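Local structure of mandelate racemase/muconate lactonizing enzyme-like protein (Roseovarius sp. TM1035, 3RCY) at residues Ile10-Pro15 with Ala375-Tyr380; Gly18-Trp24 with Tyr313-Val317. The protein is probably an isomerase or related enzyme of the enolase superfamily, with a mandelate racemase/muconate lactonizing enzyme fold and a bound magnesium ion. All blocks are in the same frame, centred on the assembly; numbering follows the deposited sequence.

Interaction 1: Ile10-Pro15 with Ala375-Tyr380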
loop_
_atom_site.group_PDB
_atom_site.type_symbol
_atom_site.label_atom_id
_atom_site.label_comp_id
_atom_site.label_asym_id
_atom_site.label_seq_id
_atom_site.Cartn_x
_atom_site.Cartn_y
_atom_site.Cartn_z
ATOM N N ILE A 10 -30.302 24.804 31.054
ATOM C CA ILE A 10 -31.599 25.225 30.548
ATOM C C ILE A 10 -31.863 24.548 29.214
ATOM O O ILE A 10 -31.112 24.732 28.255
ATOM C CB ILE A 10 -31.688 26.766 30.380
ATOM C CG1 ILE A 10 -31.518 27.474 31.729
ATOM C CG2 ILE A 10 -33.029 27.159 29.742
ATOM C CD1 ILE A 10 -31.098 28.934 31.589
ATOM N N VAL A 11 -32.921 23.749 29.169
ATOM C CA VAL A 11 -33.361 23.150 27.918
ATOM C C VAL A 11 -34.488 24.001 27.350
ATOM O O VAL A 11 -35.507 24.210 28.009
ATOM C CB VAL A 11 -33.811 21.689 28.112
ATOM C CG1 VAL A 11 -34.279 21.085 26.785
ATOM C CG2 VAL A 11 -32.663 20.867 28.708
ATOM N N THR A 12 -34.287 24.498 26.134
ATOM C CA THR A 12 -35.228 25.423 25.525
ATOM C C THR A 12 -35.690 24.946 24.153
ATOM O O THR A 12 -34.892 24.433 23.355
ATOM C CB THR A 12 -34.673 26.889 25.508
ATOM O OG1 THR A 12 -35.681 27.781 25.033
ATOM C CG2 THR A 12 -33.409 27.024 24.654
ATOM N N ALA A 13 -36.984 25.122 23.895
ATOM C CA ALA A 13 -37.618 24.681 22.650
ATOM C C ALA A 13 -37.873 25.848 21.689
ATOM O O ALA A 13 -38.633 26.764 22.008
ATOM C CB ALA A 13 -38.928 23.959 22.955
ATOM N N PRO A 14 -37.247 25.816 20.503
ATOM C CA PRO A 14 -37.534 26.840 19.495
ATOM C C PRO A 14 -38.998 26.741 19.068
ATOM O O PRO A 14 -39.496 25.629 18.865
ATOM C CB PRO A 14 -36.632 26.450 18.317
ATOM C CG PRO A 14 -35.582 25.554 18.898
ATOM C CD PRO A 14 -36.246 24.840 20.036
ATOM N N PRO A 15 -39.687 27.893 18.948
ATOM C CA PRO A 15 -41.057 27.937 18.441
ATOM C C PRO A 15 -41.157 27.391 17.019
ATOM O O PRO A 15 -40.162 27.375 16.284
ATOM C CB PRO A 15 -41.386 29.438 18.448
ATOM C CG PRO A 15 -40.500 30.009 19.492
ATOM C CD PRO A 15 -39.230 29.217 19.404
ATOM N N ALA A 375 -35.340 31.982 27.223
ATOM C CA ALA A 375 -35.081 30.537 27.194
ATOM C C ALA A 375 -35.952 29.791 28.203
ATOM O O ALA A 375 -36.532 28.754 27.884
ATOM C CB ALA A 375 -33.607 30.240 27.447
ATOM N N ARG A 376 -36.033 30.324 29.420
ATOM C CA ARG A 376 -36.864 29.730 30.475
ATOM C C ARG A 376 -38.367 29.834 30.180
ATOM O O ARG A 376 -39.141 28.968 30.593
ATOM C CB ARG A 376 -36.537 30.351 31.834
ATOM C CG ARG A 376 -35.128 30.069 32.313
ATOM C CD ARG A 376 -34.954 30.462 33.773
ATOM N NE ARG A 376 -33.610 30.152 34.257
ATOM C CZ ARG A 376 -33.200 28.937 34.620
ATOM N NH1 ARG A 376 -31.956 28.756 35.045
ATOM N NH2 ARG A 376 -34.023 27.899 34.551
ATOM N N ALA A 377 -38.773 30.876 29.457
ATOM C CA ALA A 377 -40.174 31.034 29.045
ATOM C C ALA A 377 -40.530 30.085 27.898
ATOM O O ALA A 377 -41.690 30.000 27.482
ATOM C CB ALA A 377 -40.466 32.489 28.654
ATOM N N ASN A 378 -39.531 29.362 27.395
ATOM C CA ASN A 378 -39.740 28.425 26.299
ATOM C C ASN A 378 -39.221 27.019 26.633
ATOM O O ASN A 378 -38.249 26.562 26.029
ATOM C CB ASN A 378 -39.100 28.965 25.006
ATOM C CG ASN A 378 -39.875 30.130 24.412
ATOM O OD1 ASN A 378 -39.662 31.292 24.778
ATOM N ND2 ASN A 378 -40.766 29.826 23.480
ATOM N N PRO A 379 -39.869 26.331 27.601
ATOM C CA PRO A 379 -39.390 25.004 27.991
ATOM C C PRO A 379 -39.718 23.955 26.936
ATOM O O PRO A 379 -40.584 24.174 26.084
ATOM C CB PRO A 379 -40.170 24.715 29.283
ATOM C CG PRO A 379 -41.454 25.454 29.110
ATOM C CD PRO A 379 -41.099 26.708 28.334
ATOM N N TYR A 380 -39.027 22.823 26.990
ATOM C CA TYR A 380 -39.342 21.735 26.086
ATOM C C TYR A 380 -40.255 20.736 26.789
ATOM O O TYR A 380 -39.902 20.208 27.839
ATOM C CB TYR A 380 -38.079 21.049 25.573
ATOM C CG TYR A 380 -38.373 19.829 24.728
ATOM C CD1 TYR A 380 -39.014 19.957 23.496
ATOM C CD2 TYR A 380 -38.012 18.548 25.160
ATOM C CE1 TYR A 380 -39.298 18.854 22.715
ATOM C CE2 TYR A 380 -38.286 17.426 24.379
ATOM C CZ TYR A 380 -38.922 17.590 23.156
ATOM O OH TYR A 380 -39.208 16.504 22.363
HETATM O O HOH W 1 -36.609 26.263 29.280
HETATM O O HOH W 2 -37.115 22.486 29.202
#
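Ala-13 and Tyr-380 meet where strand 4-12, an outer strand of the three-stranded sheet of the N-terminal domain, ends beside the chain leaving helix 372-376. The Ala-13 methyl is a small bump. It fills the hollow between Pro-379 O and Tyr-380 CB, at the edge of the tyrosine ring. Val-11 CG1 lies 4.0 Å from Tyr-380 CB. The Tyr-380 ring, with CG anti to the backbone N (chi1 175°), leads away from 10-15 and meets the ring of Tyr-23. At the helix end, Ile-10 CG2 packs on Ala-375 CB at 3.9 Å. Ile-10 crosses Arg-376 at about a right angle. Its CG1 lies over one guanidinium face, toward the rim, with CD1 on the same face. Arg-376 NE is paired with Glu-372. Thr-12 fills the hollow of the turn 375-378. Thr-12 OG1 is 3.1 Å from Ala-375 O and 3.0 Å from Asn-378 O, and its one proton could go to either. Ala-13 N gives a nearly straight bond to Asn-378 O (2.9 Å, 167°). Two waters donate to Val-11 O. One also donates to Ala-375 O, and the other accepts from Tyr-380 N. Apart from the Thr-12 hydroxyl, this polar join depends little on side-chain identity.

Interaction 2: Gly18-Trp24 with Tyr313-Val317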
loop_
_atom_site.group_PDB
_atom_site.type_symbol
_atom_site.label_atom_id
_atom_site.label_comp_id
_atom_site.label_asym_id
_atom_site.label_seq_id
_atom_site.Cartn_x
_atom_site.Cartn_y
_atom_site.Cartn_z
ATOM N N GLY A 18 -39.630 25.737 13.965
ATOM C CA GLY A 18 -38.593 25.077 14.765
ATOM C C GLY A 18 -37.297 24.712 14.064
ATOM O O GLY A 18 -36.753 23.618 14.288
ATOM N N TRP A 19 -36.782 25.617 13.232
ATOM C CA TRP A 19 -35.482 25.393 12.580
ATOM C C TRP A 19 -34.359 25.392 13.608
ATOM O O TRP A 19 -34.252 26.314 14.422
ATOM C CB TRP A 19 -35.190 26.436 11.498
ATOM C CG TRP A 19 -36.283 26.644 10.485
ATOM C CD1 TRP A 19 -36.627 27.826 9.894
ATOM C CD2 TRP A 19 -37.166 25.649 9.936
ATOM N NE1 TRP A 19 -37.665 27.634 9.016
ATOM C CE2 TRP A 19 -38.018 26.310 9.019
ATOM C CE3 TRP A 19 -37.316 24.262 10.124
ATOM C CZ2 TRP A 19 -39.018 25.637 8.297
ATOM C CZ3 TRP A 19 -38.312 23.588 9.408
ATOM C CH2 TRP A 19 -39.148 24.280 8.501
ATOM N N GLY A 20 -33.529 24.355 13.562
ATOM C CA GLY A 20 -32.512 24.138 14.575
ATOM C C GLY A 20 -32.832 22.987 15.520
ATOM O O GLY A 20 -32.049 22.710 16.428
ATOM N N GLY A 21 -33.972 22.321 15.316
ATOM C CA GLY A 21 -34.309 21.100 16.066
ATOM C C GLY A 21 -35.333 21.286 17.178
ATOM O O GLY A 21 -35.816 22.395 17.410
ATOM N N ARG A 22 -35.653 20.196 17.877
ATOM C CA ARG A 22 -36.726 20.201 18.885
ATOM C C ARG A 22 -36.383 20.972 20.163
ATOM O O ARG A 22 -37.266 21.569 20.781
ATOM C CB ARG A 22 -37.154 18.771 19.240
ATOM C CG ARG A 22 -38.031 18.099 18.192
ATOM C CD ARG A 22 -38.601 16.782 18.725
ATOM N NE ARG A 22 -39.493 16.136 17.762
ATOM C CZ ARG A 22 -39.091 15.369 16.749
ATOM N NH1 ARG A 22 -37.795 15.137 16.540
ATOM N NH2 ARG A 22 -39.992 14.836 15.933
ATOM N N TYR A 23 -35.113 20.946 20.564
ATOM C CA TYR A 23 -34.670 21.644 21.774
ATOM C C TYR A 23 -33.171 21.899 21.718
ATOM O O TYR A 23 -32.433 21.184 21.022
ATOM C CB TYR A 23 -35.026 20.851 23.054
ATOM C CG TYR A 23 -34.478 19.441 23.027
ATOM C CD1 TYR A 23 -33.141 19.189 23.348
ATOM C CD2 TYR A 23 -35.287 18.360 22.642
ATOM C CE1 TYR A 23 -32.620 17.914 23.287
ATOM C CE2 TYR A 23 -34.771 17.067 22.590
ATOM C CZ TYR A 23 -33.433 16.853 22.909
ATOM O OH TYR A 23 -32.890 15.582 22.853
ATOM N N TRP A 24 -32.734 22.911 22.462
ATOM C CA TRP A 24 -31.316 23.228 22.609
ATOM C C TRP A 24 -30.934 23.108 24.075
ATOM O O TRP A 24 -31.702 23.493 24.956
ATOM C CB TRP A 24 -31.015 24.645 22.107
ATOM C CG TRP A 24 -31.409 24.885 20.676
ATOM C CD1 TRP A 24 -31.429 23.967 19.661
ATOM C CD2 TRP A 24 -31.824 26.127 20.101
ATOM N NE1 TRP A 24 -31.840 24.563 18.491
ATOM C CE2 TRP A 24 -32.088 25.888 18.732
ATOM C CE3 TRP A 24 -31.995 27.420 20.607
ATOM C CZ2 TRP A 24 -32.518 26.895 17.863
ATOM C CZ3 TRP A 24 -32.417 28.426 19.738
ATOM C CH2 TRP A 24 -32.680 28.154 18.385
ATOM N N TYR A 313 -26.817 22.884 13.522
ATOM C CA TYR A 313 -28.254 22.657 13.554
ATOM C C TYR A 313 -28.675 22.673 15.008
ATOM O O TYR A 313 -29.058 21.653 15.577
ATOM C CB TYR A 313 -28.701 21.377 12.824
ATOM C CG TYR A 313 -30.151 21.492 12.413
ATOM C CD1 TYR A 313 -30.530 22.388 11.409
ATOM C CD2 TYR A 313 -31.152 20.766 13.066
ATOM C CE1 TYR A 313 -31.862 22.539 11.042
ATOM C CE2 TYR A 313 -32.497 20.905 12.702
ATOM C CZ TYR A 313 -32.840 21.795 11.690
ATOM O OH TYR A 313 -34.158 21.962 11.319
ATOM N N ALA A 314 -28.574 23.859 15.596
ATOM C CA ALA A 314 -28.732 24.052 17.025
ATOM C C ALA A 314 -28.882 25.550 17.280
ATOM O O ALA A 314 -29.164 26.314 16.353
ATOM C CB ALA A 314 -27.525 23.485 17.766
ATOM N N GLY A 315 -28.684 25.973 18.524
ATOM C CA GLY A 315 -28.941 27.360 18.906
ATOM C C GLY A 315 -27.800 28.322 18.632
ATOM O O GLY A 315 -26.734 27.920 18.142
ATOM N N PRO A 316 -28.022 29.611 18.943
ATOM C CA PRO A 316 -27.088 30.692 18.641
ATOM C C PRO A 316 -25.860 30.722 19.555
ATOM O O PRO A 316 -24.897 31.434 19.261
ATOM C CB PRO A 316 -27.938 31.945 18.866
ATOM C CG PRO A 316 -28.948 31.523 19.899
ATOM C CD PRO A 316 -29.276 30.113 19.538
ATOM N N VAL A 317 -25.905 29.985 20.660
ATOM C CA VAL A 317 -24.764 29.903 21.572
ATOM C C VAL A 317 -23.679 29.025 20.954
ATOM O O VAL A 317 -22.516 29.424 20.891
ATOM C CB VAL A 317 -25.162 29.385 22.992
ATOM C CG1 VAL A 317 -23.920 29.136 23.846
ATOM C CG2 VAL A 317 -26.080 30.390 23.692
#
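Gly-20 packs over one face of the Tyr-313 ring, in a type II beta turn that runs from Gly-18 to Gly-21. The turn belongs to the loop between strands 4-12 and 24-31 of the N-terminal domain. Tyr-313 precedes helix 316-327 of the enolase-like C-terminal domain. Gly-20 CA stands over the ring centre in a CH-pi contact, 3.7 Å from the Tyr-313 centroid. Gly-20 N is over the same face, 3.2 Å from Tyr-313 CZ. Trp-24 makes the second CH-pi contact. Gly-315 CA sits over the Trp-24 six-membered ring, 3.3 Å from its centroid and 11° off the normal. Ala-314 C covers the same face toward the rim, and Pro-316 CD reaches Trp-24 CZ3 at 3.6 Å. With no side chain, the backbone at Gly-20 and Gly-315 comes right up to the rings.

The next shell surrounds these groups. Gly-315 is the N-cap of helix 316-327, and its N bonds to Glu-40. Ala-314 O takes a bond from His-343, whose ring also meets Trp-24. Trp-19 stacks on Tyr-133, and Tyr-313 touches that tyrosine too. The Tyr-313 side chain is about 7 Å from the bound magnesium ion. The turn itself is tied to the indole: Trp-24 NE1 donates to Gly-20 O at 2.8 Å, with the oxygen in the indole plane but the donor well above the carbonyl plane.

Overall arrangement
Interactions 1 and 2 have centres 10 Å apart, on the same side of the chain's centre. Along the chain the order is 10-15, 18-24, 313-317 and 375-380, so the second pair lies within the span of the first. They share the antiparallel sheet of the N-terminal domain: strand 4-12 leads into interaction 1, and strand 24-31 starts at Trp-24. Thr-12 O and Trp-24 N probably bond at 2.8 Å, and Pro-14 packs on Trp-24. Helix 341-346 touches both contacts. Interaction 2 joins the N-terminal domain to the enolase-like domain, on the magnesium side. Interaction 1 joins the same sheet to the 375-380 chain leaving helix 372-376.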